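Local coordinates for protein Pre-mRNA-splicing factor 38 (Chaetomium thermophilum, PDB 5F5T) that is probably required for pre-mRNA splicing, as a spliceosomal factor of the PRP38 family, at residues 28-37 against 127-135; 68-77 against 85-93. One frame throughout, in Å; residues are numbered along the deposited sequence.

Overall arrangement
Following the chain from its N terminus, residues 28-37, in the loop between helices 9-19 and 40-48, come first, and their partner 127-135 lies 90 residues further on, where helix 117-130 ends and helix 133-140 begins. Contact 1 therefore closes a long, mostly helical excursion. Contact 2 falls within that excursion: 68-77 meets 85-93 after a short link that contains most of a two-stranded hairpin, tying the end of helix 61-71 to the start of helix 87-98. Contacts 1 and 2 nest without crossing, their centres 19 Å apart and their nearest atoms about 5 Å apart. Helices 87-98 and 117-130 bridge them, since Leu96 touches Ile37 and Thr130, whereas Leu122 touches Val68 and Phe88.

Contact 1: 28-37 against 127-135; sequences APNGLNPATI and IRLTRPDKE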
loop_
_atom_site.group_PDB
_atom_site.type_symbol
_atom_site.label_atom_id
_atom_site.label_comp_id
_atom_site.label_asym_id
_atom_site.label_seq_id
_atom_site.Cartn_x
_atom_site.Cartn_y
_atom_site.Cartn_z
ATOM N N ALA A 28 0.461 -14.686 -10.593
ATOM C CA ALA A 28 -0.428 -13.830 -9.818
ATOM C C ALA A 28 -1.417 -13.142 -10.755
ATOM O O ALA A 28 -1.138 -12.996 -11.946
ATOM C CB ALA A 28 0.374 -12.808 -9.029
ATOM N N PRO A 29 -2.587 -12.734 -10.231
ATOM C CA PRO A 29 -3.613 -12.089 -11.063
ATOM C C PRO A 29 -3.117 -10.852 -11.823
ATOM O O PRO A 29 -3.711 -10.495 -12.839
ATOM C CB PRO A 29 -4.691 -11.691 -10.051
ATOM C CG PRO A 29 -4.507 -12.604 -8.899
ATOM C CD PRO A 29 -3.078 -13.051 -8.878
ATOM N N ASN A 30 -2.046 -10.219 -11.347
ATOM C CA ASN A 30 -1.452 -9.087 -12.056
ATOM C C ASN A 30 -0.439 -9.537 -13.111
ATOM O O ASN A 30 0.221 -8.714 -13.745
ATOM C CB ASN A 30 -0.790 -8.114 -11.072
ATOM C CG ASN A 30 0.348 -8.747 -10.293
ATOM O OD1 ASN A 30 0.653 -9.928 -10.456
ATOM N ND2 ASN A 30 0.994 -7.952 -9.445
ATOM N N GLY A 31 -0.299 -10.849 -13.266
ATOM C CA GLY A 31 0.588 -11.418 -14.263
ATOM C C GLY A 31 2.035 -11.543 -13.827
ATOM O O GLY A 31 2.919 -11.755 -14.653
ATOM N N LEU A 32 2.282 -11.413 -12.529
ATOM C CA LEU A 32 3.624 -11.616 -11.989
ATOM C C LEU A 32 3.838 -13.031 -11.465
ATOM O O LEU A 32 2.882 -13.747 -11.160
ATOM C CB LEU A 32 3.903 -10.616 -10.865
ATOM C CG LEU A 32 3.960 -9.127 -11.200
ATOM C CD1 LEU A 32 4.438 -8.358 -9.983
ATOM C CD2 LEU A 32 4.871 -8.868 -12.388
ATOM N N ASN A 33 5.103 -13.418 -11.334
ATOM C CA ASN A 33 5.441 -14.702 -10.741
ATOM C C ASN A 33 5.715 -14.518 -9.256
ATOM O O ASN A 33 6.652 -13.811 -8.880
ATOM C CB ASN A 33 6.653 -15.329 -11.429
ATOM C CG ASN A 33 7.036 -16.664 -10.822
ATOM O OD1 ASN A 33 8.152 -16.843 -10.336
ATOM N ND2 ASN A 33 6.106 -17.613 -10.847
ATOM N N PRO A 34 4.903 -15.171 -8.410
ATOM C CA PRO A 34 4.922 -14.998 -6.953
ATOM C C PRO A 34 6.313 -15.163 -6.345
ATOM O O PRO A 34 6.668 -14.441 -5.411
ATOM C CB PRO A 34 3.993 -16.105 -6.454
ATOM C CG PRO A 34 3.111 -16.443 -7.600
ATOM C CD PRO A 34 3.738 -15.945 -8.871
ATOM N N ALA A 35 7.088 -16.097 -6.882
ATOM C CA ALA A 35 8.428 -16.380 -6.376
ATOM C C ALA A 35 9.400 -15.229 -6.596
ATOM O O ALA A 35 10.374 -15.093 -5.862
ATOM C CB ALA A 35 8.968 -17.634 -7.008
ATOM N N THR A 36 9.162 -14.429 -7.630
ATOM C CA THR A 36 10.083 -13.346 -7.959
ATOM C C THR A 36 9.539 -11.956 -7.624
ATOM O O THR A 36 10.151 -10.946 -7.980
ATOM C CB THR A 36 10.463 -13.386 -9.442
ATOM O OG1 THR A 36 9.273 -13.474 -10.235
ATOM C CG2 THR A 36 11.336 -14.596 -9.717
ATOM N N ILE A 37 8.396 -11.899 -6.945
ATOM C CA ILE A 37 7.812 -10.614 -6.563
ATOM C C ILE A 37 8.698 -9.917 -5.541
ATOM O O ILE A 37 8.878 -8.701 -5.580
ATOM C CB ILE A 37 6.388 -10.772 -6.010
ATOM C CG1 ILE A 37 5.501 -11.435 -7.066
ATOM C CG2 ILE A 37 5.801 -9.417 -5.663
ATOM C CD1 ILE A 37 4.017 -11.307 -6.802
ATOM N N ILE A 127 -2.263 -8.024 -1.396
ATOM C CA ILE A 127 -3.111 -7.573 -2.488
ATOM C C ILE A 127 -2.350 -6.589 -3.371
ATOM O O ILE A 127 -2.377 -6.698 -4.596
ATOM C CB ILE A 127 -4.405 -6.924 -1.968
ATOM C CG1 ILE A 127 -5.349 -8.001 -1.427
ATOM C CG2 ILE A 127 -5.092 -6.128 -3.073
ATOM C CD1 ILE A 127 -6.698 -7.475 -0.982
ATOM N N ARG A 128 -1.649 -5.648 -2.745
ATOM C CA ARG A 128 -0.854 -4.677 -3.491
ATOM C C ARG A 128 0.219 -5.386 -4.313
ATOM O O ARG A 128 0.544 -4.974 -5.429
ATOM C CB ARG A 128 -0.212 -3.658 -2.547
ATOM C CG ARG A 128 0.784 -2.731 -3.227
ATOM C CD ARG A 128 0.051 -1.768 -4.153
ATOM N NE ARG A 128 0.945 -0.834 -4.833
ATOM C CZ ARG A 128 1.727 -1.146 -5.862
ATOM N NH1 ARG A 128 1.744 -2.380 -6.342
ATOM N NH2 ARG A 128 2.502 -0.221 -6.406
ATOM N N LEU A 129 0.770 -6.453 -3.747
ATOM C CA LEU A 129 1.788 -7.240 -4.429
ATOM C C LEU A 129 1.259 -8.035 -5.625
ATOM O O LEU A 129 1.941 -8.139 -6.644
ATOM C CB LEU A 129 2.457 -8.200 -3.445
ATOM C CG LEU A 129 3.298 -7.553 -2.344
ATOM C CD1 LEU A 129 3.878 -8.620 -1.425
ATOM C CD2 LEU A 129 4.395 -6.686 -2.937
ATOM N N THR A 130 0.059 -8.602 -5.503
ATOM C CA THR A 130 -0.385 -9.620 -6.461
ATOM C C THR A 130 -1.584 -9.281 -7.350
ATOM O O THR A 130 -1.953 -10.080 -8.208
ATOM C CB THR A 130 -0.749 -10.923 -5.722
ATOM O OG1 THR A 130 -1.882 -10.689 -4.875
ATOM C CG2 THR A 130 0.421 -11.406 -4.884
ATOM N N ARG A 131 -2.182 -8.109 -7.168
ATOM C CA ARG A 131 -3.457 -7.813 -7.821
ATOM C C ARG A 131 -3.342 -6.683 -8.833
ATOM O O ARG A 131 -2.499 -5.808 -8.685
ATOM C CB ARG A 131 -4.520 -7.457 -6.778
ATOM C CG ARG A 131 -5.597 -8.509 -6.600
ATOM C CD ARG A 131 -4.997 -9.790 -6.074
ATOM N NE ARG A 131 -5.975 -10.868 -5.983
ATOM C CZ ARG A 131 -5.672 -12.106 -5.611
ATOM N NH1 ARG A 131 -4.420 -12.412 -5.296
ATOM N NH2 ARG A 131 -6.617 -13.036 -5.550
ATOM N N PRO A 132 -4.183 -6.711 -9.881
ATOM C CA PRO A 132 -4.209 -5.647 -10.895
ATOM C C PRO A 132 -4.516 -4.279 -10.278
ATOM O O PRO A 132 -5.187 -4.210 -9.244
ATOM C CB PRO A 132 -5.332 -6.090 -11.836
ATOM C CG PRO A 132 -5.368 -7.575 -11.682
ATOM C CD PRO A 132 -5.103 -7.809 -10.226
ATOM N N ASP A 133 -4.032 -3.211 -10.909
ATOM C CA ASP A 133 -4.027 -1.895 -10.278
ATOM C C ASP A 133 -5.420 -1.368 -9.933
ATOM O O ASP A 133 -5.640 -0.875 -8.822
ATOM C CB ASP A 133 -3.303 -0.883 -11.177
ATOM C CG ASP A 133 -3.748 -0.956 -12.626
ATOM O OD1 ASP A 133 -4.768 -1.620 -12.902
ATOM O OD2 ASP A 133 -3.078 -0.346 -13.488
ATOM N N LYS A 134 -6.364 -1.509 -10.860
ATOM C CA LYS A 134 -7.730 -1.046 -10.628
ATOM C C LYS A 134 -8.332 -1.752 -9.416
ATOM O O LYS A 134 -8.908 -1.118 -8.521
ATOM C CB LYS A 134 -8.591 -1.264 -11.871
ATOM C CG LYS A 134 -10.088 -1.153 -11.629
ATOM C CD LYS A 134 -10.859 -1.379 -12.920
ATOM C CE LYS A 134 -12.357 -1.472 -12.679
ATOM N NZ LYS A 134 -13.089 -1.815 -13.933
ATOM N N GLU A 135 -8.161 -3.069 -9.382
ATOM C CA GLU A 135 -8.663 -3.878 -8.283
ATOM C C GLU A 135 -8.010 -3.463 -6.974
ATOM O O GLU A 135 -8.660 -3.437 -5.936
ATOM C CB GLU A 135 -8.413 -5.362 -8.552
ATOM C CG GLU A 135 -9.437 -6.290 -7.922
ATOM C CD GLU A 135 -9.046 -7.748 -8.045
ATOM O OE1 GLU A 135 -9.412 -8.541 -7.151
ATOM O OE2 GLU A 135 -8.376 -8.102 -9.037
#
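The Arg131 guanidinium carries Pro29 over the centre of one face, with Pro29 CG 3.5 Å from Arg131 CZ, while Thr130 OG1 lies at its edge, in plane. Arg131 NH1 donates to Thr130 OG1 at 3.1 Å (159°). A bend at chi2 (64°) brings the guanidinium back to Pro29 although the CB of Arg131 points away from 28-37. Through NH2 it also forms a salt bridge with Asp102, and Thr130 OG1 is also bonded to Tyr126 O.

The second flat group, the Asn30 side-chain amide, lies against the last turn of helix 117-130, near the carbonyls of Leu129 and Thr130. Its ND2 gives a weak bond to Leu129 O (3.0 Å, 124°), and the backbone N of Asn30 donates to Thr130 O at 3.1 Å, from above the carbonyl plane. Asn30 OD1 turns back to accept from Leu32 N at 3.0 Å, an Asx turn that fixes the amide's rotation; it overlaps the type I turn from Ala28 to Gly31.

Apolar contacts flank these bonds: Pro29 CB meets Pro132 CD at 3.9 Å, and Ile37 CG2 packs on Leu129 CD2 at 4.1 Å.

The chemistry implies that Thr130 O is met by the backbone N-H of Asn30, and Leu129 O, more weakly, by its side-chain ND2, and that the arginine's charge is probably balanced by Asp102 while Pro29 covers one face.

Contact 2: 68-77 against 85-93; sequences VVEHVRFVGG and PSPFLCLAF
Ser86 OG donates to Gly76 O at 2.7 Å, while Ser86 N reaches Gly77 O at 2.9 Å, almost in line with the carbonyl bond. Val75 CG1 sits over one face of Phe88, 4.0 Å from the ring centroid and 13° off the normal, a CH-pi contact, with Gly76 O at the ring edge. With chi1 at 179°, Phe88 swings its ring away from its own backbone N and under Val75 CG1. At the end of helix 61-71, Leu91 CD1 packs on Val68 CG2 (3.7 Å) and on Val72 CG1 just beyond it.

A water joins Phe74 O to Phe88 N and lies over the centre of the Phe74 ring, whose CE1 touches Ser86 CB at 3.5 Å. Ser86 OG also accepts from Leu89 N at 3.0 Å, so one hydroxyl serves both helix and loop. With an alanine here, Gly76 O and Leu89 N would probably lose their shared hydroxyl partner, and the loop one link to the helix start.

Further out, Leu122 touches Val68 and Phe88, and backbone bonds tie Val75 to Arg151 and Lys153 of strand 149-153. The arrangement is a serine N-cap on helix 87-98, following the short hairpin of 78-79 and 84-85.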
loop_
_atom_site.group_PDB
_atom_site.type_symbol
_atom_site.label_atom_id
_atom_site.label_comp_id
_atom_site.label_asym_id
_atom_site.label_seq_id
_atom_site.Cartn_x
_atom_site.Cartn_y
_atom_site.Cartn_z
ATOM N N VAL A 68 -0.237 -14.722 12.543
ATOM C CA VAL A 68 -0.326 -13.271 12.603
ATOM C C VAL A 68 -0.699 -12.814 14.007
ATOM O O VAL A 68 -0.040 -11.940 14.574
ATOM C CB VAL A 68 -1.336 -12.711 11.591
ATOM C CG1 VAL A 68 -1.631 -11.251 11.888
ATOM C CG2 VAL A 68 -0.800 -12.878 10.176
ATOM N N VAL A 69 -1.733 -13.421 14.579
ATOM C CA VAL A 69 -2.158 -13.044 15.925
ATOM C C VAL A 69 -1.041 -13.312 16.937
ATOM O O VAL A 69 -0.761 -12.496 17.817
ATOM C CB VAL A 69 -3.432 -13.796 16.341
ATOM C CG1 VAL A 69 -3.719 -13.597 17.821
ATOM C CG2 VAL A 69 -4.611 -13.332 15.500
ATOM N N GLU A 70 -0.404 -14.464 16.792
ATOM C CA GLU A 70 0.645 -14.906 17.704
ATOM C C GLU A 70 1.949 -14.096 17.645
ATOM O O GLU A 70 2.559 -13.823 18.676
ATOM C CB GLU A 70 0.948 -16.379 17.422
ATOM C CG GLU A 70 1.566 -17.146 18.568
ATOM C CD GLU A 70 1.604 -18.633 18.283
ATOM O OE1 GLU A 70 2.330 -19.359 18.994
ATOM O OE2 GLU A 70 0.903 -19.077 17.344
ATOM N N HIS A 71 2.384 -13.729 16.444
ATOM C CA HIS A 71 3.774 -13.328 16.250
ATOM C C HIS A 71 4.046 -11.940 15.675
ATOM O O HIS A 71 5.143 -11.413 15.854
ATOM C CB HIS A 71 4.467 -14.351 15.344
ATOM C CG HIS A 71 4.602 -15.708 15.956
ATOM N ND1 HIS A 71 5.370 -15.942 17.082
ATOM C CD2 HIS A 71 4.080 -16.902 15.604
ATOM C CE1 HIS A 71 5.304 -17.220 17.394
ATOM N NE2 HIS A 71 4.531 -17.831 16.516
ATOM N N VAL A 72 3.099 -11.339 14.964
ATOM C CA VAL A 72 3.417 -10.045 14.370
ATOM C C VAL A 72 2.912 -8.904 15.252
ATOM O O VAL A 72 1.749 -8.861 15.671
ATOM C CB VAL A 72 2.917 -9.923 12.897
ATOM C CG1 VAL A 72 2.375 -11.235 12.398
ATOM C CG2 VAL A 72 1.945 -8.786 12.701
ATOM N N ARG A 73 3.848 -8.033 15.601
ATOM C CA ARG A 73 3.593 -6.898 16.471
ATOM C C ARG A 73 3.922 -5.592 15.761
ATOM O O ARG A 73 3.834 -4.518 16.355
ATOM C CB ARG A 73 4.407 -7.020 17.759
ATOM C CG ARG A 73 4.019 -8.203 18.617
ATOM C CD ARG A 73 2.530 -8.183 18.924
ATOM N NE ARG A 73 2.135 -9.306 19.769
ATOM C CZ ARG A 73 1.415 -10.342 19.353
ATOM N NH1 ARG A 73 1.006 -10.407 18.093
ATOM N NH2 ARG A 73 1.103 -11.316 20.197
ATOM N N PHE A 74 4.339 -5.694 14.501
ATOM C CA PHE A 74 4.639 -4.511 13.703
ATOM C C PHE A 74 4.730 -4.823 12.216
ATOM O O PHE A 74 4.858 -5.978 11.815
ATOM C CB PHE A 74 5.945 -3.859 14.171
ATOM C CG PHE A 74 7.134 -4.774 14.130
ATOM C CD1 PHE A 74 7.885 -4.909 12.970
ATOM C CD2 PHE A 74 7.510 -5.495 15.254
ATOM C CE1 PHE A 74 8.983 -5.749 12.929
ATOM C CE2 PHE A 74 8.605 -6.336 15.220
ATOM C CZ PHE A 74 9.343 -6.464 14.053
ATOM N N VAL A 75 4.678 -3.773 11.405
ATOM C CA VAL A 75 4.922 -3.891 9.975
ATOM C C VAL A 75 6.330 -3.390 9.664
ATOM O O VAL A 75 6.780 -2.385 10.214
ATOM C CB VAL A 75 3.875 -3.112 9.140
ATOM C CG1 VAL A 75 2.478 -3.656 9.398
ATOM C CG2 VAL A 75 3.935 -1.628 9.439
ATOM N N GLY A 76 7.052 -4.148 8.848
ATOM C CA GLY A 76 8.395 -3.778 8.446
ATOM C C GLY A 76 8.959 -4.777 7.455
ATOM O O GLY A 76 8.387 -5.849 7.261
ATOM N N GLY A 77 10.083 -4.429 6.835
ATOM C CA GLY A 77 10.789 -5.339 5.950
ATOM C C GLY A 77 11.946 -6.019 6.657
ATOM O O GLY A 77 11.741 -6.838 7.555
ATOM N N PRO A 85 14.416 -10.190 8.733
ATOM C CA PRO A 85 13.099 -9.907 8.164
ATOM C C PRO A 85 12.030 -10.042 9.234
ATOM O O PRO A 85 12.105 -10.957 10.055
ATOM C CB PRO A 85 12.941 -10.981 7.091
ATOM C CG PRO A 85 13.746 -12.125 7.601
ATOM C CD PRO A 85 14.900 -11.533 8.369
ATOM N N SER A 86 11.051 -9.146 9.230
ATOM C CA SER A 86 10.000 -9.189 10.234
ATOM C C SER A 86 9.140 -10.420 10.018
ATOM O O SER A 86 9.052 -10.926 8.898
ATOM C CB SER A 86 9.134 -7.935 10.169
ATOM O OG SER A 86 8.398 -7.900 8.959
ATOM N N PRO A 87 8.509 -10.915 11.092
ATOM C CA PRO A 87 7.538 -12.000 10.939
ATOM C C PRO A 87 6.473 -11.631 9.911
ATOM O O PRO A 87 6.014 -12.481 9.153
ATOM C CB PRO A 87 6.939 -12.121 12.340
ATOM C CG PRO A 87 8.072 -11.717 13.241
ATOM C CD PRO A 87 8.708 -10.558 12.510
ATOM N N PHE A 88 6.120 -10.351 9.874
ATOM C CA PHE A 88 5.162 -9.828 8.910
ATOM C C PHE A 88 5.611 -10.106 7.475
ATOM O O PHE A 88 4.841 -10.629 6.660
ATOM C CB PHE A 88 4.972 -8.330 9.147
ATOM C CG PHE A 88 4.012 -7.674 8.199
ATOM C CD1 PHE A 88 2.650 -7.714 8.438
ATOM C CD2 PHE A 88 4.475 -6.967 7.101
ATOM C CE1 PHE A 88 1.767 -7.096 7.579
ATOM C CE2 PHE A 88 3.592 -6.345 6.239
ATOM C CZ PHE A 88 2.237 -6.409 6.479
ATOM N N LEU A 89 6.864 -9.773 7.180
ATOM C CA LEU A 89 7.422 -9.986 5.850
ATOM C C LEU A 89 7.485 -11.469 5.512
ATOM O O LEU A 89 7.138 -11.878 4.401
ATOM C CB LEU A 89 8.816 -9.374 5.745
ATOM C CG LEU A 89 9.438 -9.403 4.350
ATOM C CD1 LEU A 89 8.509 -8.749 3.345
ATOM C CD2 LEU A 89 10.788 -8.710 4.358
ATOM N N CYS A 90 7.912 -12.272 6.484
ATOM C CA CYS A 90 8.028 -13.710 6.290
ATOM C C CYS A 90 6.678 -14.315 5.943
ATOM O O CYS A 90 6.573 -15.159 5.053
ATOM C CB CYS A 90 8.589 -14.380 7.544
ATOM S SG CYS A 90 10.280 -13.907 7.943
ATOM N N LEU A 91 5.645 -13.869 6.646
ATOM C CA LEU A 91 4.297 -14.352 6.398
ATOM C C LEU A 91 3.793 -13.876 5.047
ATOM O O LEU A 91 3.050 -14.588 4.377
ATOM C CB LEU A 91 3.353 -13.906 7.515
ATOM C CG LEU A 91 3.573 -14.678 8.815
ATOM C CD1 LEU A 91 2.652 -14.191 9.919
ATOM C CD2 LEU A 91 3.365 -16.164 8.565
ATOM N N ALA A 92 4.204 -12.680 4.638
ATOM C CA ALA A 92 3.861 -12.205 3.302
ATOM C C ALA A 92 4.461 -13.132 2.249
ATOM O O ALA A 92 3.793 -13.512 1.285
ATOM C CB ALA A 92 4.343 -10.782 3.097
ATOM N N PHE A 93 5.722 -13.504 2.448
ATOM C CA PHE A 93 6.408 -14.391 1.518
ATOM C C PHE A 93 5.730 -15.748 1.488
ATOM O O PHE A 93 5.560 -16.352 0.423
ATOM C CB PHE A 93 7.881 -14.546 1.900
ATOM C CG PHE A 93 8.677 -15.357 0.918
ATOM C CD1 PHE A 93 8.965 -14.859 -0.343
ATOM C CD2 PHE A 93 9.140 -16.618 1.256
ATOM C CE1 PHE A 93 9.699 -15.605 -1.252
ATOM C CE2 PHE A 93 9.875 -17.370 0.353
ATOM C CZ PHE A 93 10.154 -16.861 -0.903
HETATM O O HOH W 1 6.163 -8.500 12.188
#